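PDB 3ODT: protein DOA1 from Saccharomyces cerevisiae, which probably binds ubiquitin through its WD40 beta-propeller domain and takes part in regulating the turnover of F-box proteins. Local coordinates for residues A[207-212]-A[216-221]; A[165-170]-A[196-201]; A[236-241]-A[257-262]; A[112-117]-A[151-156]; A[117-122]-A[127-132]. All blocks are in the same frame, centred on the assembly; numbering follows the deposited sequence.

Contact 1. Residues A[207-212]-A[216-221]; sequences IKLVDM and DVLRTY
L209 is the main bump of this hairpin, and side chains of strand 217-221 close round it. Its CD2 methyl enters a hollow bordered by L218, R219 and Y221, touching R219 NH1 at 3.6 Å and L218 CB at 4.0 Å. With CG opposite the backbone N (chi1 174°), the leucine runs alongside the arginine and the two point the same way. Y221 fills the next notch with its edge: CD1 packs against I207 CG2 at 3.8 Å, and OH comes to 3.7 Å from L209 CB. R219 CG lies 3.7 Å above one face of the tyrosine ring, near its rim, while the hydroxyl is held by a hydrogen bond to the carbonyl of K253.

K208 projects from the other face of the sheet. Its extended chain runs alongside T220 and passes V217, with K208 CD 4.0 Å from V217 CG1, and carries the ammonium on to the carbonyl of I182.

The strands run antiparallel at 163°, and a classic beta bulge, with L218 and R219 both facing L209, shifts the register by one residue. L209 O accepts from L218 N at 2.7 Å and, weakly, from R219 N. Past the bulge, D211 N donates to D216 O at 3.0 Å, and D211 OD1 accepts a hydrogen bond from T214 N in the turn.

These are the third and the outermost, fourth, strand of one propeller blade. Strand 197-202 flanks 207-211 on the inner side, and I207 and Y221 pack against strand 239-243 of the next blade.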
# COMPACT_ATOMS: atom_id res chain seq x y z
N ILE A 207 2.47 14.24 -5.59
CA ILE A 207 1.61 13.88 -4.48
C ILE A 207 0.81 15.12 -4.18
O ILE A 207 1.35 16.21 -4.23
CB ILE A 207 2.42 13.51 -3.24
CG1 ILE A 207 3.46 12.43 -3.60
CG2 ILE A 207 1.50 13.10 -2.11
CD1 ILE A 207 4.59 12.33 -2.60
N LYS A 208 -0.47 14.97 -3.94
CA LYS A 208 -1.35 16.10 -3.66
C LYS A 208 -2.29 15.83 -2.48
O LYS A 208 -2.83 14.72 -2.33
CB LYS A 208 -2.17 16.46 -4.91
CG LYS A 208 -1.31 16.85 -6.07
CD LYS A 208 -2.09 17.47 -7.23
CE LYS A 208 -1.21 17.63 -8.43
NZ LYS A 208 -1.84 18.44 -9.51
N LEU A 209 -2.48 16.85 -1.65
CA LEU A 209 -3.46 16.86 -0.57
C LEU A 209 -4.72 17.52 -1.10
O LEU A 209 -4.66 18.62 -1.67
CB LEU A 209 -2.89 17.65 0.61
CG LEU A 209 -3.86 17.87 1.76
CD1 LEU A 209 -4.23 16.56 2.45
CD2 LEU A 209 -3.23 18.82 2.74
N VAL A 210 -5.85 16.85 -0.97
CA VAL A 210 -7.10 17.25 -1.59
C VAL A 210 -8.23 17.34 -0.56
O VAL A 210 -8.39 16.47 0.31
CB VAL A 210 -7.49 16.22 -2.69
CG1 VAL A 210 -8.75 16.65 -3.43
CG2 VAL A 210 -6.33 16.04 -3.69
N ASP A 211 -9.03 18.39 -0.69
CA ASP A 211 -10.25 18.57 0.10
C ASP A 211 -11.35 17.68 -0.50
O ASP A 211 -11.71 17.79 -1.65
CB ASP A 211 -10.64 20.05 0.08
CG ASP A 211 -11.82 20.37 0.95
OD1 ASP A 211 -12.87 19.70 0.85
OD2 ASP A 211 -11.73 21.33 1.72
N MSE A 212 -11.85 16.74 0.28
CA MSE A 212 -12.80 15.81 -0.27
C MSE A 212 -14.13 16.43 -0.63
O MSE A 212 -14.83 15.93 -1.52
CB MSE A 212 -13.09 14.72 0.72
CG MSE A 212 -13.89 13.69 0.04
SE MSE A 212 -12.86 12.28 -0.15
CE MSE A 212 -13.41 11.65 1.35
N ASP A 216 -10.66 20.79 -4.03
CA ASP A 216 -9.52 21.71 -4.14
C ASP A 216 -8.25 20.99 -3.81
O ASP A 216 -8.19 20.23 -2.84
CB ASP A 216 -9.63 22.89 -3.16
CG ASP A 216 -10.70 23.89 -3.54
OD1 ASP A 216 -10.95 24.10 -4.75
OD2 ASP A 216 -11.28 24.48 -2.62
N VAL A 217 -7.20 21.29 -4.55
CA VAL A 217 -5.87 20.83 -4.19
C VAL A 217 -5.33 21.81 -3.16
O VAL A 217 -5.15 22.99 -3.45
CB VAL A 217 -4.97 20.78 -5.40
CG1 VAL A 217 -3.49 20.52 -4.98
CG2 VAL A 217 -5.47 19.72 -6.35
N LEU A 218 -5.10 21.32 -1.95
CA LEU A 218 -4.62 22.13 -0.83
C LEU A 218 -3.11 22.26 -0.82
O LEU A 218 -2.57 23.24 -0.32
CB LEU A 218 -5.08 21.54 0.49
CG LEU A 218 -6.60 21.42 0.62
CD1 LEU A 218 -7.00 20.82 1.93
CD2 LEU A 218 -7.20 22.81 0.46
N ARG A 219 -2.42 21.25 -1.35
CA ARG A 219 -0.97 21.26 -1.34
C ARG A 219 -0.48 20.27 -2.35
O ARG A 219 -1.08 19.21 -2.52
CB ARG A 219 -0.45 20.90 0.05
CG ARG A 219 1.07 21.09 0.24
CD ARG A 219 1.48 21.26 1.73
NE ARG A 219 0.87 22.46 2.32
CZ ARG A 219 -0.18 22.46 3.14
NH1 ARG A 219 -0.71 21.31 3.53
NH2 ARG A 219 -0.70 23.59 3.59
N THR A 220 0.62 20.61 -2.99
CA THR A 220 1.30 19.72 -3.92
C THR A 220 2.73 19.48 -3.39
O THR A 220 3.42 20.41 -2.97
CB THR A 220 1.34 20.33 -5.33
OG1 THR A 220 0.01 20.54 -5.80
CG2 THR A 220 2.03 19.43 -6.28
N TYR A 221 3.13 18.22 -3.39
CA TYR A 221 4.46 17.81 -2.91
C TYR A 221 5.27 17.35 -4.11
O TYR A 221 5.05 16.26 -4.64
CB TYR A 221 4.33 16.71 -1.86
CG TYR A 221 3.29 17.00 -0.77
CD1 TYR A 221 1.94 16.72 -0.98
CD2 TYR A 221 3.67 17.53 0.47
CE1 TYR A 221 0.98 17.00 -0.02
CE2 TYR A 221 2.70 17.82 1.44
CZ TYR A 221 1.37 17.53 1.19
OH TYR A 221 0.44 17.76 2.16

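Contact 2. Residues A[165-170]-A[196-201]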
# COMPACT_ATOMS: atom_id res chain seq x y z
N LYS A 165 -7.22 8.42 -14.78
CA LYS A 165 -6.79 9.76 -14.36
C LYS A 165 -7.75 10.42 -13.36
O LYS A 165 -7.70 11.61 -13.15
CB LYS A 165 -6.50 10.68 -15.55
CG LYS A 165 -5.57 10.05 -16.55
CD LYS A 165 -5.16 11.02 -17.64
CE LYS A 165 -6.34 11.33 -18.56
NZ LYS A 165 -5.99 12.29 -19.68
N THR A 166 -8.61 9.61 -12.74
CA THR A 166 -9.56 10.13 -11.77
C THR A 166 -9.46 9.38 -10.44
O THR A 166 -8.97 8.24 -10.38
CB THR A 166 -11.03 10.06 -12.23
OG1 THR A 166 -11.48 8.69 -12.16
CG2 THR A 166 -11.23 10.65 -13.65
N ILE A 167 -9.95 10.06 -9.41
CA ILE A 167 -10.19 9.52 -8.07
C ILE A 167 -11.70 9.56 -7.90
O ILE A 167 -12.31 10.56 -8.26
CB ILE A 167 -9.48 10.36 -6.99
CG1 ILE A 167 -7.97 10.25 -7.21
CG2 ILE A 167 -9.83 9.88 -5.61
CD1 ILE A 167 -7.25 11.52 -7.06
N LYS A 168 -12.31 8.49 -7.39
CA LYS A 168 -13.74 8.49 -7.15
C LYS A 168 -14.03 8.21 -5.70
O LYS A 168 -13.42 7.30 -5.11
CB LYS A 168 -14.46 7.46 -8.04
CG LYS A 168 -14.53 7.90 -9.50
CD LYS A 168 -15.04 6.81 -10.44
CE LYS A 168 -14.96 7.27 -11.92
NZ LYS A 168 -15.93 8.34 -12.22
N LEU A 169 -14.97 8.96 -5.14
CA LEU A 169 -15.54 8.72 -3.83
C LEU A 169 -16.89 8.03 -4.00
O LEU A 169 -17.70 8.43 -4.85
CB LEU A 169 -15.73 10.05 -3.11
CG LEU A 169 -16.49 10.04 -1.79
CD1 LEU A 169 -15.71 9.28 -0.72
CD2 LEU A 169 -16.78 11.46 -1.32
N TRP A 170 -17.11 6.96 -3.25
CA TRP A 170 -18.26 6.08 -3.38
C TRP A 170 -19.00 6.05 -2.07
O TRP A 170 -18.41 6.20 -1.01
CB TRP A 170 -17.76 4.65 -3.62
CG TRP A 170 -16.87 4.47 -4.79
CD1 TRP A 170 -15.56 4.85 -4.88
CD2 TRP A 170 -17.22 3.87 -6.04
NE1 TRP A 170 -15.08 4.53 -6.13
CE2 TRP A 170 -16.07 3.92 -6.85
CE3 TRP A 170 -18.38 3.27 -6.54
CZ2 TRP A 170 -16.04 3.40 -8.13
CZ3 TRP A 170 -18.35 2.75 -7.83
CH2 TRP A 170 -17.17 2.80 -8.60
N GLY A 196 -12.51 14.30 5.59
CA GLY A 196 -12.56 15.48 4.74
C GLY A 196 -11.35 15.73 3.87
O GLY A 196 -11.32 16.72 3.16
N HIS A 197 -10.36 14.85 3.92
CA HIS A 197 -9.14 15.07 3.19
C HIS A 197 -8.46 13.76 2.82
O HIS A 197 -8.46 12.80 3.60
CB HIS A 197 -8.15 15.87 4.05
CG HIS A 197 -8.72 17.16 4.54
ND1 HIS A 197 -9.48 17.25 5.67
CD2 HIS A 197 -8.64 18.41 4.03
CE1 HIS A 197 -9.87 18.50 5.84
NE2 HIS A 197 -9.36 19.23 4.87
N PHE A 198 -7.85 13.73 1.63
CA PHE A 198 -7.02 12.62 1.21
C PHE A 198 -5.76 13.12 0.53
O PHE A 198 -5.69 14.27 0.12
CB PHE A 198 -7.82 11.63 0.33
CG PHE A 198 -8.17 12.15 -1.05
CD1 PHE A 198 -7.25 12.07 -2.10
CD2 PHE A 198 -9.43 12.67 -1.31
CE1 PHE A 198 -7.59 12.54 -3.39
CE2 PHE A 198 -9.77 13.15 -2.59
CZ PHE A 198 -8.87 13.07 -3.63
N ILE A 199 -4.75 12.24 0.44
CA ILE A 199 -3.61 12.48 -0.42
C ILE A 199 -3.62 11.45 -1.53
O ILE A 199 -4.01 10.30 -1.32
CB ILE A 199 -2.27 12.51 0.33
CG1 ILE A 199 -2.06 11.22 1.08
CG2 ILE A 199 -2.29 13.65 1.34
CD1 ILE A 199 -0.59 11.05 1.55
N SER A 200 -3.20 11.86 -2.72
CA SER A 200 -3.09 10.94 -3.84
C SER A 200 -1.71 11.13 -4.46
O SER A 200 -1.08 12.18 -4.30
CB SER A 200 -4.14 11.25 -4.89
OG SER A 200 -4.08 12.60 -5.27
N CYS A 201 -1.25 10.11 -5.17
CA CYS A 201 -0.03 10.21 -5.95
C CYS A 201 -0.22 9.55 -7.30
O CYS A 201 -1.17 8.77 -7.51
CB CYS A 201 1.16 9.57 -5.20
SG CYS A 201 1.09 7.78 -5.04
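I167 reaches out from strand 167-170 to meet F198 and S200 of strand 197-201. Its CB is directed at the opposing strand and splits into two branches, each with its own task. The CG2 branch, placed opposite the backbone N by a chi1 of -65°, presses on the far end of the phenylalanine ring, 3.9 Å from F198 CZ. CG1 makes no close approach itself but carries the chain onward, and at the tip CD1 settles between two residues: it lies 3.8 Å from F198 CE1, approaching the ring obliquely, and 3.8 Å from S200 CB.

The two strands belong to successive blades of the beta-propeller, so the isoleucine is a buried peg in the hydrophobic seam between two sheets, meeting its partners by side chains alone.

F198 comes from the opposite direction. Its ring takes up the position between backbone N and carbonyl carbon (chi1 71°), which stands it up from its own sheet toward I167, and S200 CB lies in the ring plane at its edge. A second aromatic, F179 on the outermost strand of the isoleucine's blade, meets the F198 ring edge-to-face. V187 also touches I167, and H183 lies against S200.

Contact 3. Residues A[236-241]-A[257-262]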
# COMPACT_ATOMS: atom_id res chain seq x y z
N ASN A 236 3.13 10.47 13.06
CA ASN A 236 3.13 11.92 13.37
C ASN A 236 2.47 12.75 12.26
O ASN A 236 2.54 13.99 12.29
CB ASN A 236 4.56 12.42 13.60
CG ASN A 236 5.38 12.46 12.31
OD1 ASN A 236 4.93 12.03 11.27
ND2 ASN A 236 6.60 12.97 12.39
N GLY A 237 1.88 12.08 11.28
CA GLY A 237 1.19 12.74 10.19
C GLY A 237 2.00 13.04 8.94
O GLY A 237 1.41 13.40 7.90
N ASP A 238 3.32 12.87 8.99
CA ASP A 238 4.16 13.13 7.83
C ASP A 238 3.84 12.11 6.74
O ASP A 238 3.30 11.02 7.02
CB ASP A 238 5.65 12.98 8.14
CG ASP A 238 6.22 14.11 8.98
OD1 ASP A 238 5.55 15.14 9.19
OD2 ASP A 238 7.40 13.95 9.40
N ILE A 239 4.17 12.45 5.50
CA ILE A 239 3.91 11.57 4.39
C ILE A 239 5.19 10.81 4.05
O ILE A 239 6.27 11.40 4.00
CB ILE A 239 3.47 12.36 3.14
CG1 ILE A 239 2.24 13.22 3.43
CG2 ILE A 239 3.26 11.41 1.96
CD1 ILE A 239 1.96 14.25 2.33
N VAL A 240 5.08 9.50 3.84
CA VAL A 240 6.16 8.75 3.23
C VAL A 240 5.72 8.29 1.84
O VAL A 240 4.60 7.80 1.66
CB VAL A 240 6.60 7.54 4.08
CG1 VAL A 240 5.49 6.54 4.25
CG2 VAL A 240 7.78 6.88 3.43
N SER A 241 6.57 8.51 0.87
CA SER A 241 6.28 8.12 -0.50
C SER A 241 7.46 7.37 -1.10
O SER A 241 8.59 7.46 -0.59
CB SER A 241 6.01 9.36 -1.35
OG SER A 241 7.17 10.20 -1.48
N SER A 257 7.43 20.66 3.24
CA SER A 257 8.88 20.46 3.29
C SER A 257 9.23 19.02 2.90
O SER A 257 8.56 18.07 3.33
CB SER A 257 9.44 20.72 4.69
OG SER A 257 9.37 22.08 5.06
N LEU A 258 10.30 18.88 2.14
CA LEU A 258 10.84 17.58 1.82
C LEU A 258 11.92 17.29 2.85
O LEU A 258 13.02 17.82 2.79
CB LEU A 258 11.42 17.61 0.42
CG LEU A 258 12.13 16.37 -0.08
CD1 LEU A 258 11.33 15.08 0.16
CD2 LEU A 258 12.45 16.55 -1.55
N LYS A 259 11.56 16.49 3.83
CA LYS A 259 12.40 16.31 5.02
C LYS A 259 13.60 15.39 4.76
O LYS A 259 14.67 15.59 5.35
CB LYS A 259 11.56 15.74 6.16
CG LYS A 259 10.41 16.65 6.64
CD LYS A 259 9.72 16.02 7.84
CE LYS A 259 8.71 16.90 8.48
NZ LYS A 259 8.53 16.45 9.89
N GLN A 260 13.41 14.37 3.92
CA GLN A 260 14.49 13.44 3.64
C GLN A 260 14.24 12.75 2.31
O GLN A 260 13.08 12.44 1.95
CB GLN A 260 14.65 12.39 4.75
CG GLN A 260 15.84 11.52 4.58
CD GLN A 260 16.02 10.58 5.75
OE1 GLN A 260 15.17 10.49 6.62
NE2 GLN A 260 17.12 9.85 5.75
N VAL A 261 15.32 12.50 1.58
CA VAL A 261 15.31 11.64 0.40
C VAL A 261 16.29 10.52 0.64
O VAL A 261 17.48 10.74 0.88
CB VAL A 261 15.73 12.39 -0.85
CG1 VAL A 261 15.78 11.46 -2.08
CG2 VAL A 261 14.80 13.56 -1.09
N ILE A 262 15.77 9.30 0.58
CA ILE A 262 16.56 8.09 0.69
C ILE A 262 16.64 7.44 -0.69
O ILE A 262 15.62 7.11 -1.31
CB ILE A 262 15.91 7.08 1.66
CG1 ILE A 262 15.83 7.64 3.08
CG2 ILE A 262 16.70 5.78 1.72
CD1 ILE A 262 14.92 6.88 3.99
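The flat carboxylate of D238 receives the ammonium of K259 on the syn side of OD2, 21° out of its plane. K259 NZ stands 2.8 Å from D238 OD2 and is 3.3 Å from D238 OD1, so this salt bridge leans on one oxygen. The last methylene follows close behind, K259 CE being 3.4 Å from D238 OD2. At the same oxygen the flat carboxamide of N236 adds a weak hydrogen bond, ND2 to D238 OD2 at 3.2 Å.

The other end of that amide holds the backbone: D238 N donates to N236 OD1 at 2.9 Å, from 39° above the carbonyl plane. This bond closes an Asx turn across G237 and fixes the aspartate at the entrance to strand 239-241.

K259 lies on the outermost strand of the same propeller blade, and its CA is 9.3 Å from that of D238. An extended chain beyond CG covers this gap, crossing the aspartate side chain at about a right angle. K259 and Q260 both face I250 in a classic beta bulge, and F5 and S252 touch the lysine side chain.

D238 is buried, so the lysine probably stabilises its negative charge, and the N236 amide would add to this. The charge pair links the loop before strand 239-241 to the blade's outermost strand.

Contact 4. Residues A[112-117]-A[151-156]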
# COMPACT_ATOMS: atom_id res chain seq x y z
N PHE A 112 -7.14 -3.05 4.69
CA PHE A 112 -8.05 -3.49 5.71
C PHE A 112 -8.27 -2.38 6.73
O PHE A 112 -7.34 -1.74 7.22
CB PHE A 112 -7.49 -4.74 6.40
CG PHE A 112 -8.32 -5.24 7.53
CD1 PHE A 112 -9.32 -6.17 7.30
CD2 PHE A 112 -8.11 -4.81 8.83
CE1 PHE A 112 -10.08 -6.67 8.37
CE2 PHE A 112 -8.87 -5.30 9.88
CZ PHE A 112 -9.86 -6.22 9.63
N GLN A 113 -9.54 -2.16 7.02
CA GLN A 113 -9.92 -1.23 8.06
C GLN A 113 -11.25 -1.64 8.71
O GLN A 113 -12.23 -1.83 8.02
CB GLN A 113 -10.05 0.15 7.44
CG GLN A 113 -9.93 1.30 8.43
CD GLN A 113 -9.66 2.58 7.73
OE1 GLN A 113 -8.57 2.78 7.18
NE2 GLN A 113 -10.66 3.45 7.68
N ASP A 114 -11.25 -1.77 10.03
CA ASP A 114 -12.48 -1.91 10.80
C ASP A 114 -13.35 -3.05 10.26
O ASP A 114 -14.55 -2.89 10.07
CB ASP A 114 -13.26 -0.59 10.76
CG ASP A 114 -12.49 0.57 11.39
OD1 ASP A 114 -11.97 0.40 12.52
OD2 ASP A 114 -12.40 1.66 10.76
N GLY A 115 -12.72 -4.19 9.97
CA GLY A 115 -13.44 -5.38 9.52
C GLY A 115 -13.72 -5.43 8.04
O GLY A 115 -14.28 -6.41 7.54
N VAL A 116 -13.31 -4.38 7.32
CA VAL A 116 -13.58 -4.27 5.89
C VAL A 116 -12.30 -4.48 5.10
O VAL A 116 -11.29 -3.89 5.40
CB VAL A 116 -14.17 -2.87 5.53
CG1 VAL A 116 -14.46 -2.80 4.03
CG2 VAL A 116 -15.41 -2.62 6.34
N VAL A 117 -12.37 -5.35 4.09
CA VAL A 117 -11.28 -5.48 3.14
C VAL A 117 -11.69 -4.72 1.89
O VAL A 117 -12.82 -4.86 1.40
CB VAL A 117 -11.01 -6.94 2.76
CG1 VAL A 117 -9.86 -7.05 1.76
CG2 VAL A 117 -10.70 -7.73 4.01
N VAL A 151 -12.87 5.18 3.37
CA VAL A 151 -12.97 6.52 3.95
C VAL A 151 -13.67 6.43 5.31
O VAL A 151 -13.18 6.93 6.32
CB VAL A 151 -13.72 7.45 3.00
CG1 VAL A 151 -13.98 8.81 3.67
CG2 VAL A 151 -12.90 7.63 1.72
N SER A 152 -14.83 5.78 5.33
CA SER A 152 -15.61 5.60 6.54
C SER A 152 -16.34 4.25 6.51
O SER A 152 -17.22 4.03 5.65
CB SER A 152 -16.63 6.72 6.68
OG SER A 152 -17.55 6.41 7.72
N PHE A 153 -16.00 3.35 7.43
CA PHE A 153 -16.67 2.04 7.46
C PHE A 153 -18.14 2.22 7.83
O PHE A 153 -18.99 1.50 7.32
CB PHE A 153 -15.96 1.03 8.40
CG PHE A 153 -16.42 1.11 9.83
CD1 PHE A 153 -17.46 0.32 10.28
CD2 PHE A 153 -15.83 2.00 10.71
CE1 PHE A 153 -17.90 0.40 11.57
CE2 PHE A 153 -16.25 2.09 12.03
CZ PHE A 153 -17.29 1.29 12.46
N SER A 154 -18.45 3.20 8.67
CA SER A 154 -19.82 3.36 9.12
C SER A 154 -20.73 4.04 8.09
O SER A 154 -21.93 3.80 8.09
CB SER A 154 -19.85 4.14 10.44
OG SER A 154 -19.52 5.50 10.23
N GLU A 155 -20.18 4.88 7.22
CA GLU A 155 -20.98 5.50 6.16
C GLU A 155 -20.86 4.73 4.85
O GLU A 155 -21.44 5.13 3.84
CB GLU A 155 -20.53 6.94 5.92
CG GLU A 155 -20.70 7.86 7.11
CD GLU A 155 -20.30 9.29 6.80
OE1 GLU A 155 -21.02 9.97 6.04
OE2 GLU A 155 -19.25 9.75 7.30
N ASN A 156 -20.10 3.63 4.86
CA ASN A 156 -19.80 2.89 3.65
C ASN A 156 -19.27 3.79 2.57
O ASN A 156 -19.74 3.75 1.43
CB ASN A 156 -21.03 2.14 3.16
CG ASN A 156 -21.48 1.11 4.15
OD1 ASN A 156 -20.68 0.34 4.65
ND2 ASN A 156 -22.77 1.09 4.45
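D114 and V116 meet F153 from a type I' turn spanning Q113 to V116, closed by mutual backbone bonds between the two end residues, whose tip brings D114 CA to 6.7 Å from F153 CA. D114 lays its CB over one face of the phenylalanine ring in a CH-pi contact, 4.0 Å from the centroid and 29° off the ring normal. The carboxylate continues toward the rim, where D114 OD2 is 3.4 Å from F153 CD2, its plane turned 48° from that of the ring. The opposite face is taken by F153's own neighbour, S154, with CB 4.2 Å above the ring centre.

Both segments contain the connection between the first and second strands of a WD40 blade, in two successive blades of the propeller, so equivalent loops touch across the seam. Deeper down, V116 CG2 reaches F153 CB at 4.2 Å, and V116 also packs on V150.

A chi1 of 87° sets F153 CG between the backbone N and the carbonyl carbon and brings the ring beside D114. Its loop is tied by an ST motif: S152 OG accepts from E155 N at 3.1 Å. At the loop's far end, N156 OD1 makes a weak hydrogen bond with K130 NZ.

Contact 5. Residues A[117-122]-A[127-132]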
# COMPACT_ATOMS: atom_id res chain seq x y z
N VAL A 117 -12.37 -5.35 4.09
CA VAL A 117 -11.28 -5.48 3.14
C VAL A 117 -11.69 -4.72 1.89
O VAL A 117 -12.82 -4.86 1.40
CB VAL A 117 -11.01 -6.94 2.76
CG1 VAL A 117 -9.86 -7.05 1.76
CG2 VAL A 117 -10.70 -7.73 4.01
N ILE A 118 -10.80 -3.91 1.34
CA ILE A 118 -11.07 -3.29 0.06
C ILE A 118 -9.90 -3.54 -0.88
O ILE A 118 -8.74 -3.36 -0.51
CB ILE A 118 -11.46 -1.79 0.18
CG1 ILE A 118 -11.94 -1.24 -1.16
CG2 ILE A 118 -10.34 -0.96 0.78
CD1 ILE A 118 -12.52 0.17 -1.08
N SER A 119 -10.24 -3.98 -2.10
CA SER A 119 -9.24 -4.39 -3.08
C SER A 119 -9.40 -3.57 -4.36
O SER A 119 -10.52 -3.17 -4.75
CB SER A 119 -9.40 -5.89 -3.39
OG SER A 119 -10.73 -6.16 -3.79
N GLY A 120 -8.26 -3.28 -5.00
CA GLY A 120 -8.21 -2.63 -6.29
C GLY A 120 -7.71 -3.60 -7.33
O GLY A 120 -6.83 -4.42 -7.05
N SER A 121 -8.23 -3.48 -8.55
CA SER A 121 -7.86 -4.42 -9.60
C SER A 121 -7.75 -3.84 -11.00
O SER A 121 -8.45 -2.88 -11.38
CB SER A 121 -8.87 -5.58 -9.58
OG SER A 121 -8.75 -6.50 -10.67
N TRP A 122 -6.92 -4.48 -11.80
CA TRP A 122 -6.82 -4.17 -13.22
C TRP A 122 -8.08 -4.53 -13.98
O TRP A 122 -8.20 -4.20 -15.19
CB TRP A 122 -5.64 -4.88 -13.84
CG TRP A 122 -4.34 -4.35 -13.39
CD1 TRP A 122 -4.14 -3.29 -12.56
CD2 TRP A 122 -3.05 -4.82 -13.76
NE1 TRP A 122 -2.79 -3.06 -12.42
CE2 TRP A 122 -2.10 -3.98 -13.14
CE3 TRP A 122 -2.59 -5.87 -14.56
CZ2 TRP A 122 -0.73 -4.17 -13.27
CZ3 TRP A 122 -1.23 -6.06 -14.69
CH2 TRP A 122 -0.32 -5.22 -14.04
N LYS A 127 -13.37 -3.77 -4.94
CA LYS A 127 -14.38 -4.59 -4.32
C LYS A 127 -14.25 -4.43 -2.83
O LYS A 127 -13.14 -4.33 -2.28
CB LYS A 127 -14.26 -6.05 -4.75
CG LYS A 127 -14.82 -6.28 -6.18
CD LYS A 127 -14.54 -7.68 -6.72
CE LYS A 127 -15.29 -7.93 -8.03
NZ LYS A 127 -15.26 -6.86 -9.05
N VAL A 128 -15.39 -4.42 -2.16
CA VAL A 128 -15.44 -4.27 -0.71
C VAL A 128 -16.01 -5.55 -0.13
O VAL A 128 -17.09 -6.04 -0.54
CB VAL A 128 -16.36 -3.11 -0.31
CG1 VAL A 128 -16.50 -3.02 1.24
CG2 VAL A 128 -15.86 -1.82 -0.90
N TRP A 129 -15.27 -6.11 0.82
CA TRP A 129 -15.56 -7.44 1.37
C TRP A 129 -15.69 -7.39 2.89
O TRP A 129 -14.93 -6.70 3.56
CB TRP A 129 -14.44 -8.42 1.03
CG TRP A 129 -13.84 -8.34 -0.33
CD1 TRP A 129 -12.93 -7.41 -0.75
CD2 TRP A 129 -14.04 -9.24 -1.44
NE1 TRP A 129 -12.57 -7.67 -2.04
CE2 TRP A 129 -13.24 -8.77 -2.50
CE3 TRP A 129 -14.83 -10.36 -1.64
CZ2 TRP A 129 -13.17 -9.41 -3.73
CZ3 TRP A 129 -14.78 -11.00 -2.89
CH2 TRP A 129 -13.95 -10.51 -3.91
N LYS A 130 -16.66 -8.11 3.42
CA LYS A 130 -16.83 -8.25 4.85
C LYS A 130 -17.17 -9.68 5.16
O LYS A 130 -17.97 -10.30 4.46
CB LYS A 130 -17.96 -7.34 5.36
CG LYS A 130 -17.80 -5.88 4.96
CD LYS A 130 -19.00 -5.06 5.45
CE LYS A 130 -18.86 -3.61 5.11
NZ LYS A 130 -19.99 -2.77 5.62
N GLU A 131 -16.56 -10.20 6.21
CA GLU A 131 -16.81 -11.56 6.66
C GLU A 131 -16.69 -12.57 5.52
O GLU A 131 -17.44 -13.55 5.45
CB GLU A 131 -18.18 -11.62 7.34
CG GLU A 131 -18.20 -10.89 8.69
CD GLU A 131 -19.60 -10.57 9.21
OE1 GLU A 131 -20.60 -11.01 8.60
OE2 GLU A 131 -19.69 -9.87 10.25
N GLY A 132 -15.74 -12.35 4.62
CA GLY A 132 -15.37 -13.35 3.63
C GLY A 132 -16.22 -13.29 2.37
O GLY A 132 -16.17 -14.17 1.50
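V117 and W129 form one hydrogen-bonded pair of this antiparallel ladder and S119 and K127 the other. Each pair exchanges two backbone bonds; W129 N to V117 O measures 2.8 Å and S119 N to K127 O 2.9 Å. In the non-hydrogen-bonded pair between them, I118 and V128, the CA hydrogens point at carbonyls instead, with I118 CA 3.3 Å from K127 O. The short strands make an angle of 155°.

One side-chain hydrogen bond spans the strands. W129 NE1 donates to S119 OG at 3.0 Å, nearly straight at 173°, and the oxygen lies in the plane of the indole. Serine reaches this place because its OG sits between the backbone N and carbonyl carbon, with chi1 at 54°. The same oxygen is hydrogen-bonded to H103 NE2, so a buried hydroxyl has two nitrogen partners that together fix its position.

Apolar contacts occupy both faces of the sheet. Beside W129, V117 CG1 lies 4.0 Å from W129 CD1. On the reverse face, I118 CD1 meets V128 CG2 at 3.9 Å. K127 starts out on the tryptophan's side, but its end leads off to N137 and T125.

The two strands are the second and third of a WD40 blade. A tryptophan on the third strand bonded to a serine on the second, which is in turn bonded to a histidine, forms the Trp-Ser-His part of the Asp-His-Ser/Thr-Trp hydrogen-bonded tetrad characteristic of WD40 repeats.

In the fold
The five contacts follow four successive blades round the propeller. Contacts 4 and 5 share V117 and have centres about 11 Å apart, contact 5 being nested within the loop that contact 4 closes. Contact 4 in turn touches contact 2 where V151 meets L169. Contacts 1 and 2, about 9 Å apart between centres, are joined by sheet pairing: K208 N lies 2.9 Å from S200 O. I207 and Y221 of contact 1 pack on S241 and I239 of contact 3. Contacts 3 and 5 lie on opposite sides of the chain's centre, their centres about 29 Å apart. The calcium site of D20, S285 and N287 involves none of the five.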